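Local coordinates for protein tetraacyldisaccharide 4'-kinase (Aquifex aeolicus, PDB 4ITM) that probably transfers the gamma-phosphate of ATP to the 4'-position of a tetraacyldisaccharide 1-phosphate to form lipid IVA, the final step of its pathway, at residues 208-213 with 293-298; 225-230 with 271-276; 202-207 with 298-303. One frame throughout, in Å; residues are numbered along the deposited sequence.

Contacts 1 and 3 join the same two long strands, 201-212 and 291-300, in an antiparallel ladder; they share V298 and are linked by the backbone of E207 and K297. Contact 1 is mostly buried and holds the adenine end of ATP, combining apolar and aromatic packing with an asparagine-cysteine bond. Contact 3 is only partly buried: one face carries apolar M204, V298 and L300, with R206 beside them, and looks to helix 51-61, while a lysine-glutamate salt bridge and bridging waters mark its more exposed parts. Contact 2 lies farther from the chain's centre, away from the nucleotide, where strands 229-234 and 275-277 pair in parallel; hydrophobic packing there gives way to arginine and water contacts.

Contact 1. Residues 208-213 with 293-298; sequences FCCLLN and ALNFKV. With ATP (adenosine-5'-triphosphate), chain B.
C210 and L212 form antiparallel hydrogen-bonded pairs with N295 and A293, in strand segments running at 148° to each other, and a classic beta bulge sets both C209 and C210 against N295. The carbonyl O of N295 accepts C209 N at 3.0 Å and, more weakly, C210 N, while N295 N bonds back to C210 O. Beyond the bulge, L212 and A293 exchange two backbone bonds.

The N295 side chain shares its face of the sheet with C210 and L212. Its CG stands anti to the backbone N (chi1 -179°), which brings the amide alongside the C210 thiol, and ND2 donates to C210 SG, 3.2 Å away and slightly off the amide plane. L212 crosses the same side chain, its CG resting 3.6 Å from N295 CB. At the bulge C209 CB presses tightly on the aliphatic part of K297, 3.5 Å from its CG.

On the opposite face F208 meets F296 in a T-shaped stack: the edge of F208 points at the face of F296, with centroids 5.7 Å apart and planes at 71°. The CE1 corner of the F208 ring touches L294 CD2, at 3.6 Å. F221 adds another edge-to-face partner to F208, and V244 of helix 238-247 touches both L294 and F296.

Whereas the backbone of N295 bonds to the neighbouring strand, that of F296 turns its polar atoms to the nucleotide. F296 N donates to ATP N1 at 3.0 Å and F296 O accepts ATP N6 at 2.7 Å, while V298 CG2 lies close to the same amino group. One residue thus recognises the Watson-Crick edge of adenine through its main chain, and the bulged ladder forms part of the adenine pocket of this P-loop kinase.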
loop_
_atom_site.group_PDB
_atom_site.type_symbol
_atom_site.label_atom_id
_atom_site.label_comp_id
_atom_site.label_asym_id
_atom_site.label_seq_id
_atom_site.Cartn_x
_atom_site.Cartn_y
_atom_site.Cartn_z
ATOM N N PHE A 208 -16.522 -4.871 -3.054
ATOM C CA PHE A 208 -16.957 -4.875 -1.668
ATOM C C PHE A 208 -17.231 -6.291 -1.164
ATOM O O PHE A 208 -17.923 -7.069 -1.806
ATOM C CB PHE A 208 -18.188 -3.993 -1.486
ATOM C CG PHE A 208 -18.632 -3.889 -0.066
ATOM C CD1 PHE A 208 -17.838 -3.250 0.869
ATOM C CD2 PHE A 208 -19.834 -4.446 0.342
ATOM C CE1 PHE A 208 -18.234 -3.161 2.191
ATOM C CE2 PHE A 208 -20.239 -4.360 1.665
ATOM C CZ PHE A 208 -19.436 -3.713 2.593
ATOM N N CYS A 209 -16.643 -6.631 -0.024
ATOM C CA CYS A 209 -16.851 -7.947 0.559
ATOM C C CYS A 209 -17.593 -7.907 1.899
ATOM O O CYS A 209 -18.615 -8.565 2.066
ATOM C CB CYS A 209 -15.504 -8.662 0.709
ATOM S SG CYS A 209 -15.421 -9.900 2.020
ATOM N N CYS A 210 -17.063 -7.138 2.844
ATOM C CA CYS A 210 -17.528 -7.165 4.229
ATOM C C CYS A 210 -17.053 -5.939 5.011
ATOM O O CYS A 210 -16.269 -5.149 4.506
ATOM C CB CYS A 210 -17.133 -8.464 4.929
ATOM S SG CYS A 210 -15.377 -8.853 4.881
ATOM N N LEU A 211 -17.574 -5.755 6.218
ATOM C CA LEU A 211 -16.947 -4.889 7.221
ATOM C C LEU A 211 -15.694 -5.463 7.891
ATOM O O LEU A 211 -15.529 -6.675 7.991
ATOM C CB LEU A 211 -17.966 -4.463 8.280
ATOM C CG LEU A 211 -19.320 -4.007 7.738
ATOM C CD1 LEU A 211 -20.249 -3.604 8.873
ATOM C CD2 LEU A 211 -19.146 -2.871 6.747
ATOM N N LEU A 212 -14.824 -4.575 8.361
ATOM C CA LEU A 212 -13.795 -4.947 9.317
ATOM C C LEU A 212 -14.175 -4.371 10.684
ATOM O O LEU A 212 -14.495 -3.192 10.784
ATOM C CB LEU A 212 -12.431 -4.434 8.867
ATOM C CG LEU A 212 -11.876 -5.064 7.592
ATOM C CD1 LEU A 212 -10.743 -4.215 7.053
ATOM C CD2 LEU A 212 -11.406 -6.525 7.850
ATOM N N ASN A 213 -14.172 -5.190 11.730
ATOM C CA ASN A 213 -14.394 -4.631 13.059
ATOM C C ASN A 213 -13.110 -4.018 13.619
ATOM O O ASN A 213 -12.066 -4.053 12.961
ATOM C CB ASN A 213 -15.059 -5.628 14.022
ATOM C CG ASN A 213 -14.145 -6.783 14.444
ATOM O OD1 ASN A 213 -12.921 -6.733 14.311
ATOM N ND2 ASN A 213 -14.758 -7.830 14.972
ATOM N N ALA A 293 -14.832 -0.652 9.464
ATOM C CA ALA A 293 -14.336 -0.156 8.183
ATOM C C ALA A 293 -14.828 -1.093 7.101
ATOM O O ALA A 293 -15.281 -2.195 7.395
ATOM C CB ALA A 293 -12.813 -0.081 8.176
ATOM N N LEU A 294 -14.758 -0.643 5.855
ATOM C CA LEU A 294 -15.169 -1.454 4.714
ATOM C C LEU A 294 -13.989 -2.300 4.272
ATOM O O LEU A 294 -12.854 -1.828 4.255
ATOM C CB LEU A 294 -15.605 -0.566 3.546
ATOM C CG LEU A 294 -16.662 0.518 3.779
ATOM C CD1 LEU A 294 -16.813 1.370 2.533
ATOM C CD2 LEU A 294 -17.983 -0.100 4.158
ATOM N N ASN A 295 -14.267 -3.546 3.913
ATOM C CA ASN A 295 -13.256 -4.462 3.426
ATOM C C ASN A 295 -13.570 -4.811 1.974
ATOM O O ASN A 295 -14.713 -5.111 1.646
ATOM C CB ASN A 295 -13.241 -5.724 4.299
ATOM C CG ASN A 295 -12.186 -6.728 3.865
ATOM O OD1 ASN A 295 -11.006 -6.399 3.718
ATOM N ND2 ASN A 295 -12.615 -7.955 3.639
ATOM N N PHE A 296 -12.561 -4.745 1.104
ATOM C CA PHE A 296 -12.748 -5.043 -0.317
ATOM C C PHE A 296 -11.889 -6.223 -0.749
ATOM O O PHE A 296 -10.700 -6.292 -0.409
ATOM C CB PHE A 296 -12.392 -3.827 -1.184
ATOM C CG PHE A 296 -13.326 -2.671 -1.017
ATOM C CD1 PHE A 296 -13.138 -1.753 0.007
ATOM C CD2 PHE A 296 -14.400 -2.498 -1.880
ATOM C CE1 PHE A 296 -14.001 -0.692 0.166
ATOM C CE2 PHE A 296 -15.266 -1.429 -1.726
ATOM C CZ PHE A 296 -15.070 -0.530 -0.699
ATOM N N LYS A 297 -12.488 -7.138 -1.504
ATOM C CA LYS A 297 -11.737 -8.211 -2.156
ATOM C C LYS A 297 -10.920 -7.593 -3.274
ATOM O O LYS A 297 -11.360 -6.634 -3.919
ATOM C CB LYS A 297 -12.671 -9.274 -2.750
ATOM C CG LYS A 297 -13.484 -10.081 -1.741
ATOM C CD LYS A 297 -14.395 -11.095 -2.448
ATOM C CE LYS A 297 -15.283 -11.874 -1.469
ATOM N NZ LYS A 297 -14.500 -12.693 -0.501
ATOM N N VAL A 298 -9.722 -8.125 -3.493
ATOM C CA VAL A 298 -8.853 -7.622 -4.553
ATOM C C VAL A 298 -8.661 -8.693 -5.615
ATOM O O VAL A 298 -8.292 -9.823 -5.298
ATOM C CB VAL A 298 -7.496 -7.200 -3.997
ATOM C CG1 VAL A 298 -6.627 -6.567 -5.105
ATOM C CG2 VAL A 298 -7.699 -6.236 -2.846
HETATM P PG ATP B . -2.512 3.143 -0.716
HETATM O O1G ATP B . -1.497 3.850 -1.569
HETATM O O2G ATP B . -2.314 1.660 -0.537
HETATM O O3G ATP B . -2.838 3.859 0.576
HETATM P PB ATP B . -4.472 4.452 -2.360
HETATM O O1B ATP B . -4.149 4.344 -3.834
HETATM O O2B ATP B . -4.117 5.726 -1.646
HETATM O O3B ATP B . -3.906 3.195 -1.528
HETATM P PA ATP B . -6.974 2.961 -2.471
HETATM O O1A ATP B . -8.114 3.629 -3.195
HETATM O O2A ATP B . -6.281 1.804 -3.135
HETATM O O3A ATP B . -6.041 4.233 -2.142
HETATM O "O5'" ATP B . -7.498 2.488 -1.012
HETATM C "C5'" ATP B . -7.768 3.480 -0.011
HETATM C "C4'" ATP B . -7.344 3.032 1.389
HETATM O "O4'" ATP B . -8.138 1.936 1.866
HETATM C "C3'" ATP B . -5.893 2.574 1.446
HETATM O "O3'" ATP B . -5.023 3.681 1.704
HETATM C "C2'" ATP B . -5.900 1.501 2.533
HETATM O "O2'" ATP B . -5.811 2.074 3.842
HETATM C "C1'" ATP B . -7.308 0.939 2.477
HETATM N N9 ATP B . -7.427 -0.252 1.607
HETATM C C8 ATP B . -6.712 -0.512 0.491
HETATM N N7 ATP B . -7.104 -1.667 -0.085
HETATM C C5 ATP B . -8.109 -2.161 0.677
HETATM C C6 ATP B . -8.979 -3.357 0.633
HETATM N N6 ATP B . -8.849 -4.273 -0.364
HETATM N N1 ATP B . -9.895 -3.497 1.627
HETATM C C2 ATP B . -10.036 -2.582 2.611
HETATM N N3 ATP B . -9.283 -1.474 2.715
HETATM C C4 ATP B . -8.324 -1.220 1.786
#

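Contact 2. Residues 225-230 with 271-276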
loop_
_atom_site.group_PDB
_atom_site.type_symbol
_atom_site.label_atom_id
_atom_site.label_comp_id
_atom_site.label_asym_id
_atom_site.label_seq_id
_atom_site.Cartn_x
_atom_site.Cartn_y
_atom_site.Cartn_z
ATOM N N LYS A 225 -28.130 -3.583 7.797
ATOM C CA LYS A 225 -29.524 -3.689 7.372
ATOM C C LYS A 225 -30.445 -2.975 8.361
ATOM O O LYS A 225 -30.442 -3.276 9.561
ATOM C CB LYS A 225 -29.921 -5.162 7.223
ATOM C CG LYS A 225 -31.262 -5.404 6.546
ATOM C CD LYS A 225 -31.764 -6.813 6.837
ATOM C CE LYS A 225 -32.058 -6.988 8.323
ATOM N NZ LYS A 225 -32.484 -8.373 8.665
ATOM N N GLU A 226 -31.192 -1.998 7.848
ATOM C CA GLU A 226 -32.124 -1.206 8.652
ATOM C C GLU A 226 -31.449 -0.438 9.795
ATOM O O GLU A 226 -32.091 -0.140 10.811
ATOM C CB GLU A 226 -33.258 -2.082 9.197
ATOM C CG GLU A 226 -33.926 -2.960 8.152
ATOM C CD GLU A 226 -34.782 -4.050 8.767
ATOM O OE1 GLU A 226 -34.967 -4.041 10.003
ATOM O OE2 GLU A 226 -35.268 -4.918 8.011
ATOM N N ARG A 227 -30.161 -0.143 9.639
ATOM C CA ARG A 227 -29.482 0.762 10.553
ATOM C C ARG A 227 -28.965 1.957 9.769
ATOM O O ARG A 227 -28.627 1.843 8.593
ATOM C CB ARG A 227 -28.322 0.069 11.278
ATOM C CG ARG A 227 -28.735 -1.018 12.253
ATOM C CD ARG A 227 -29.602 -0.466 13.382
ATOM N NE ARG A 227 -29.010 0.704 14.032
ATOM C CZ ARG A 227 -28.191 0.655 15.080
ATOM N NH1 ARG A 227 -27.849 -0.512 15.616
ATOM N NH2 ARG A 227 -27.706 1.779 15.593
ATOM N N GLU A 228 -28.930 3.115 10.412
ATOM C CA GLU A 228 -28.252 4.268 9.836
ATOM C C GLU A 228 -26.930 4.468 10.585
ATOM O O GLU A 228 -26.896 4.427 11.815
ATOM C CB GLU A 228 -29.150 5.509 9.899
ATOM C CG GLU A 228 -30.339 5.432 8.941
ATOM C CD GLU A 228 -31.386 6.503 9.180
ATOM O OE1 GLU A 228 -31.378 7.122 10.268
ATOM O OE2 GLU A 228 -32.226 6.716 8.277
ATOM N N VAL A 229 -25.841 4.645 9.844
ATOM C CA VAL A 229 -24.530 4.759 10.466
ATOM C C VAL A 229 -24.063 6.202 10.560
ATOM O O VAL A 229 -24.484 7.068 9.794
ATOM C CB VAL A 229 -23.452 3.920 9.725
ATOM C CG1 VAL A 229 -23.861 2.456 9.662
ATOM C CG2 VAL A 229 -23.184 4.471 8.323
ATOM N N ILE A 230 -23.203 6.450 11.534
ATOM C CA ILE A 230 -22.442 7.680 11.594
ATOM C C ILE A 230 -21.072 7.379 10.982
ATOM O O ILE A 230 -20.380 6.449 11.400
ATOM C CB ILE A 230 -22.291 8.155 13.045
ATOM C CG1 ILE A 230 -23.680 8.391 13.655
ATOM C CG2 ILE A 230 -21.427 9.412 13.116
ATOM C CD1 ILE A 230 -23.664 8.723 15.129
ATOM N N GLU A 271 -22.456 4.934 22.751
ATOM C CA GLU A 271 -22.913 3.567 22.950
ATOM C C GLU A 271 -24.189 3.386 22.150
ATOM O O GLU A 271 -25.058 4.264 22.143
ATOM C CB GLU A 271 -23.206 3.322 24.431
ATOM C CG GLU A 271 -23.367 1.847 24.819
ATOM C CD GLU A 271 -23.692 1.651 26.296
ATOM O OE1 GLU A 271 -23.743 0.486 26.743
ATOM O OE2 GLU A 271 -23.898 2.654 27.008
ATOM N N GLY A 272 -24.279 2.266 21.440
ATOM C CA GLY A 272 -25.490 1.931 20.720
ATOM C C GLY A 272 -25.512 2.370 19.272
ATOM O O GLY A 272 -26.323 1.864 18.499
ATOM N N GLU A 273 -24.644 3.308 18.898
ATOM C CA GLU A 273 -24.569 3.758 17.505
ATOM C C GLU A 273 -23.517 2.947 16.768
ATOM O O GLU A 273 -22.567 2.448 17.376
ATOM C CB GLU A 273 -24.235 5.256 17.395
ATOM C CG GLU A 273 -25.268 6.214 18.006
ATOM C CD GLU A 273 -26.588 6.291 17.229
ATOM O OE1 GLU A 273 -26.619 5.948 16.027
ATOM O OE2 GLU A 273 -27.606 6.698 17.834
ATOM N N ILE A 274 -23.690 2.819 15.458
ATOM C CA ILE A 274 -22.724 2.126 14.615
ATOM C C ILE A 274 -21.952 3.146 13.805
ATOM O O ILE A 274 -22.546 4.028 13.176
ATOM C CB ILE A 274 -23.408 1.123 13.658
ATOM C CG1 ILE A 274 -24.123 0.035 14.460
ATOM C CG2 ILE A 274 -22.390 0.489 12.719
ATOM C CD1 ILE A 274 -24.943 -0.906 13.618
ATOM N N TYR A 275 -20.628 3.032 13.842
ATOM C CA TYR A 275 -19.750 3.947 13.114
ATOM C C TYR A 275 -19.019 3.251 11.981
ATOM O O TYR A 275 -18.654 2.077 12.089
ATOM C CB TYR A 275 -18.729 4.589 14.053
ATOM C CG TYR A 275 -19.361 5.440 15.127
ATOM C CD1 TYR A 275 -19.906 4.858 16.273
ATOM C CD2 TYR A 275 -19.424 6.821 14.995
ATOM C CE1 TYR A 275 -20.498 5.640 17.265
ATOM C CE2 TYR A 275 -20.014 7.607 15.975
ATOM C CZ TYR A 275 -20.547 7.007 17.110
ATOM O OH TYR A 275 -21.121 7.776 18.087
ATOM N N LEU A 276 -18.832 3.983 10.888
ATOM C CA LEU A 276 -18.009 3.525 9.776
ATOM C C LEU A 276 -16.894 4.523 9.573
ATOM O O LEU A 276 -17.119 5.731 9.612
ATOM C CB LEU A 276 -18.818 3.402 8.483
ATOM C CG LEU A 276 -19.865 2.296 8.420
ATOM C CD1 LEU A 276 -20.424 2.195 7.010
ATOM C CD2 LEU A 276 -19.260 0.979 8.863
HETATM O O HOH W 1 -25.779 -1.497 18.093
HETATM O O HOH W 2 -26.152 4.139 14.383
#
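R227 lays its guanidinium across the end of I274, the two side chains roughly perpendicular, with I274 CD1 3.5 Å above one face of the group, displaced toward NH1. Bends at chi2 and chi3 fold the arginine back over the isoleucine and bring NH2 to G272 O, a bond of 3.2 Å that lies in the carbonyl plane and close to the guanidinium plane. I230 instead runs alongside Y275, with I230 CG2 3.7 Å from Y275 CE2. V229 divides its branches: CG1 meets I274 CG2, and CG2 reaches L276 CD1 at 3.8 Å.

Between these side chains the backbones pair in parallel, I230 N donating to I274 O and I230 O accepting L276 N. Next to these bonds a water accepts from I274 N and donates to E228 O and E273 OE1. That carboxylate is also salt-bridged to K253 of strand 252-258, and Y275 OH bonds to E270 N. The chemistry therefore changes along the contact: apolar branches pack where the strands pair, whereas toward G272 the guanidinium of R227 and an ordered water link the two backbones where they move apart.

Contact 3. Residues 202-207 with 298-303; sequences FKMFRE and VKLERE
F202 turns the edge of its ring to the chain after the partner strand: the carbonyl oxygens of E301 and R302 lie there in the ring plane, R302 O at 3.3 Å from F202 CD2. F205 has K299 O and E301 CB more loosely off its ring edge. The R206 guanidinium carries M204 CE over one face, and E301 OE1 sits over a face of the R302 guanidinium, a pairing of charges in which no N-H points at the oxygen.

Strands 202-207 and 298-300 run antiparallel, their segments at 153°. F205 and K299 bond reciprocally, each N to the other's O at 2.8 Å, and E301 N donates to K203 O. On one face M204, with CG anti to the backbone N (chi1 -180°), sends SD to V298 CG1 at 3.8 Å. L300 fills the space between M204 and F202, its CD1 3.8 Å from M204 CB and its CD2 3.5 Å from F202 CB. An alanine in place of L300 is likely to open a gap between M204 and F202, leaving the aromatic side chain less firmly held.

On the side of the sheet bearing F205, K299 comes across E207, its NZ forming a salt bridge with E207 OE1 at 2.8 Å on the syn side but tilted 30° out of the carboxylate plane. A water joins K203 N to E301 OE1, while K203 NZ pairs with E194.

Around this ladder, strand 182-186 flanks 202-207 on its other edge. S53 and Y57 of helix 51-61, which begins at the ATP-binding loop, touch the face bearing M204, V298 and L300, and L306 of helix 304-312 packs on F202 and L300. R206, salt-bridged to E189, reaches the alpha-phosphate oxygen O2A of ATP through NH1, placing this ladder beside the nucleotide.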
loop_
_atom_site.group_PDB
_atom_site.type_symbol
_atom_site.label_atom_id
_atom_site.label_comp_id
_atom_site.label_asym_id
_atom_site.label_seq_id
_atom_site.Cartn_x
_atom_site.Cartn_y
_atom_site.Cartn_z
ATOM N N PHE A 202 -1.624 -6.626 -16.047
ATOM C CA PHE A 202 -2.800 -7.140 -15.363
ATOM C C PHE A 202 -3.616 -5.990 -14.796
ATOM O O PHE A 202 -3.084 -5.143 -14.080
ATOM C CB PHE A 202 -2.368 -8.079 -14.216
ATOM C CG PHE A 202 -1.353 -9.114 -14.632
ATOM C CD1 PHE A 202 0.005 -8.821 -14.602
ATOM C CD2 PHE A 202 -1.758 -10.363 -15.088
ATOM C CE1 PHE A 202 0.948 -9.761 -15.015
ATOM C CE2 PHE A 202 -0.822 -11.318 -15.493
ATOM C CZ PHE A 202 0.538 -11.013 -15.457
ATOM N N LYS A 203 -4.907 -5.960 -15.105
ATOM C CA LYS A 203 -5.799 -4.986 -14.481
ATOM C C LYS A 203 -6.223 -5.447 -13.083
ATOM O O LYS A 203 -6.604 -6.597 -12.886
ATOM C CB LYS A 203 -7.047 -4.749 -15.332
ATOM C CG LYS A 203 -6.797 -4.158 -16.719
ATOM C CD LYS A 203 -8.127 -3.709 -17.324
ATOM C CE LYS A 203 -8.040 -3.516 -18.817
ATOM N NZ LYS A 203 -9.404 -3.323 -19.410
ATOM N N MET A 204 -6.162 -4.534 -12.123
ATOM C CA MET A 204 -6.598 -4.802 -10.762
ATOM C C MET A 204 -8.004 -4.227 -10.513
ATOM O O MET A 204 -8.305 -3.098 -10.924
ATOM C CB MET A 204 -5.604 -4.190 -9.768
ATOM C CG MET A 204 -5.978 -4.427 -8.312
ATOM S SD MET A 204 -4.732 -3.896 -7.126
ATOM C CE MET A 204 -5.175 -2.175 -6.924
ATOM N N PHE A 205 -8.854 -5.005 -9.844
ATOM C CA PHE A 205 -10.189 -4.548 -9.440
ATOM C C PHE A 205 -10.441 -4.829 -7.970
ATOM O O PHE A 205 -9.958 -5.830 -7.424
ATOM C CB PHE A 205 -11.306 -5.219 -10.257
ATOM C CG PHE A 205 -11.252 -4.914 -11.721
ATOM C CD1 PHE A 205 -10.441 -5.662 -12.570
ATOM C CD2 PHE A 205 -11.994 -3.871 -12.252
ATOM C CE1 PHE A 205 -10.384 -5.385 -13.926
ATOM C CE2 PHE A 205 -11.939 -3.576 -13.610
ATOM C CZ PHE A 205 -11.131 -4.337 -14.448
ATOM N N ARG A 206 -11.202 -3.943 -7.338
ATOM C CA ARG A 206 -11.645 -4.162 -5.972
ATOM C C ARG A 206 -13.152 -4.360 -5.969
ATOM O O ARG A 206 -13.862 -3.746 -6.763
ATOM C CB ARG A 206 -11.275 -2.977 -5.069
ATOM C CG ARG A 206 -9.895 -3.066 -4.419
ATOM C CD ARG A 206 -8.770 -2.907 -5.445
ATOM N NE ARG A 206 -8.860 -1.625 -6.142
ATOM C CZ ARG A 206 -8.425 -0.468 -5.647
ATOM N NH1 ARG A 206 -7.858 -0.414 -4.442
ATOM N NH2 ARG A 206 -8.551 0.638 -6.362
ATOM N N GLU A 207 -13.639 -5.219 -5.075
ATOM C CA GLU A 207 -15.073 -5.415 -4.914
ATOM C C GLU A 207 -15.430 -5.520 -3.433
ATOM O O GLU A 207 -14.739 -6.183 -2.655
ATOM C CB GLU A 207 -15.540 -6.672 -5.650
ATOM C CG GLU A 207 -15.384 -6.610 -7.157
ATOM C CD GLU A 207 -15.668 -7.942 -7.832
ATOM O OE1 GLU A 207 -15.762 -8.969 -7.125
ATOM O OE2 GLU A 207 -15.797 -7.960 -9.073
ATOM N N VAL A 298 -9.722 -8.125 -3.493
ATOM C CA VAL A 298 -8.853 -7.622 -4.553
ATOM C C VAL A 298 -8.661 -8.693 -5.615
ATOM O O VAL A 298 -8.292 -9.823 -5.298
ATOM C CB VAL A 298 -7.496 -7.200 -3.997
ATOM C CG1 VAL A 298 -6.627 -6.567 -5.105
ATOM C CG2 VAL A 298 -7.699 -6.236 -2.846
ATOM N N LYS A 299 -8.937 -8.344 -6.868
ATOM C CA LYS A 299 -8.828 -9.306 -7.966
ATOM C C LYS A 299 -7.988 -8.800 -9.152
ATOM O O LYS A 299 -8.004 -7.613 -9.481
ATOM C CB LYS A 299 -10.220 -9.719 -8.463
ATOM C CG LYS A 299 -11.089 -10.380 -7.409
ATOM C CD LYS A 299 -12.480 -10.688 -7.957
ATOM C CE LYS A 299 -13.363 -11.346 -6.895
ATOM N NZ LYS A 299 -14.755 -11.592 -7.388
ATOM N N LEU A 300 -7.272 -9.721 -9.790
ATOM C CA LEU A 300 -6.531 -9.424 -11.001
ATOM C C LEU A 300 -7.097 -10.194 -12.184
ATOM O O LEU A 300 -7.276 -11.416 -12.135
ATOM C CB LEU A 300 -5.039 -9.741 -10.827
ATOM C CG LEU A 300 -4.099 -8.534 -10.711
ATOM C CD1 LEU A 300 -4.312 -7.789 -9.385
ATOM C CD2 LEU A 300 -2.656 -9.005 -10.851
ATOM N N GLU A 301 -7.378 -9.462 -13.252
ATOM C CA GLU A 301 -7.880 -10.060 -14.472
ATOM C C GLU A 301 -6.762 -10.871 -15.148
ATOM O O GLU A 301 -5.611 -10.423 -15.208
ATOM C CB GLU A 301 -8.442 -8.963 -15.381
ATOM C CG GLU A 301 -8.701 -9.369 -16.814
ATOM C CD GLU A 301 -9.137 -8.188 -17.671
ATOM O OE1 GLU A 301 -8.313 -7.687 -18.470
ATOM O OE2 GLU A 301 -10.302 -7.759 -17.544
ATOM N N ARG A 302 -7.117 -12.077 -15.603
ATOM C CA ARG A 302 -6.198 -13.031 -16.248
ATOM C C ARG A 302 -4.851 -13.123 -15.537
ATOM O O ARG A 302 -3.806 -12.783 -16.089
ATOM C CB ARG A 302 -6.048 -12.728 -17.738
ATOM C CG ARG A 302 -7.376 -12.816 -18.501
ATOM C CD ARG A 302 -7.266 -12.242 -19.903
ATOM N NE ARG A 302 -8.433 -11.436 -20.275
ATOM C CZ ARG A 302 -8.369 -10.190 -20.745
ATOM N NH1 ARG A 302 -7.192 -9.597 -20.904
ATOM N NH2 ARG A 302 -9.481 -9.535 -21.059
ATOM N N GLU A 303 -4.910 -13.606 -14.301
ATOM C CA GLU A 303 -3.786 -13.588 -13.379
ATOM C C GLU A 303 -2.764 -14.702 -13.591
ATOM O O GLU A 303 -1.687 -14.675 -12.985
ATOM C CB GLU A 303 -4.303 -13.664 -11.937
ATOM C CG GLU A 303 -4.806 -15.045 -11.512
ATOM C CD GLU A 303 -5.601 -15.010 -10.203
ATOM O OE1 GLU A 303 -5.529 -13.992 -9.485
ATOM O OE2 GLU A 303 -6.303 -15.996 -9.887
HETATM O O HOH W 3 -5.653 -7.445 -17.446
HETATM O O HOH W 4 -9.270 -6.433 -20.565
#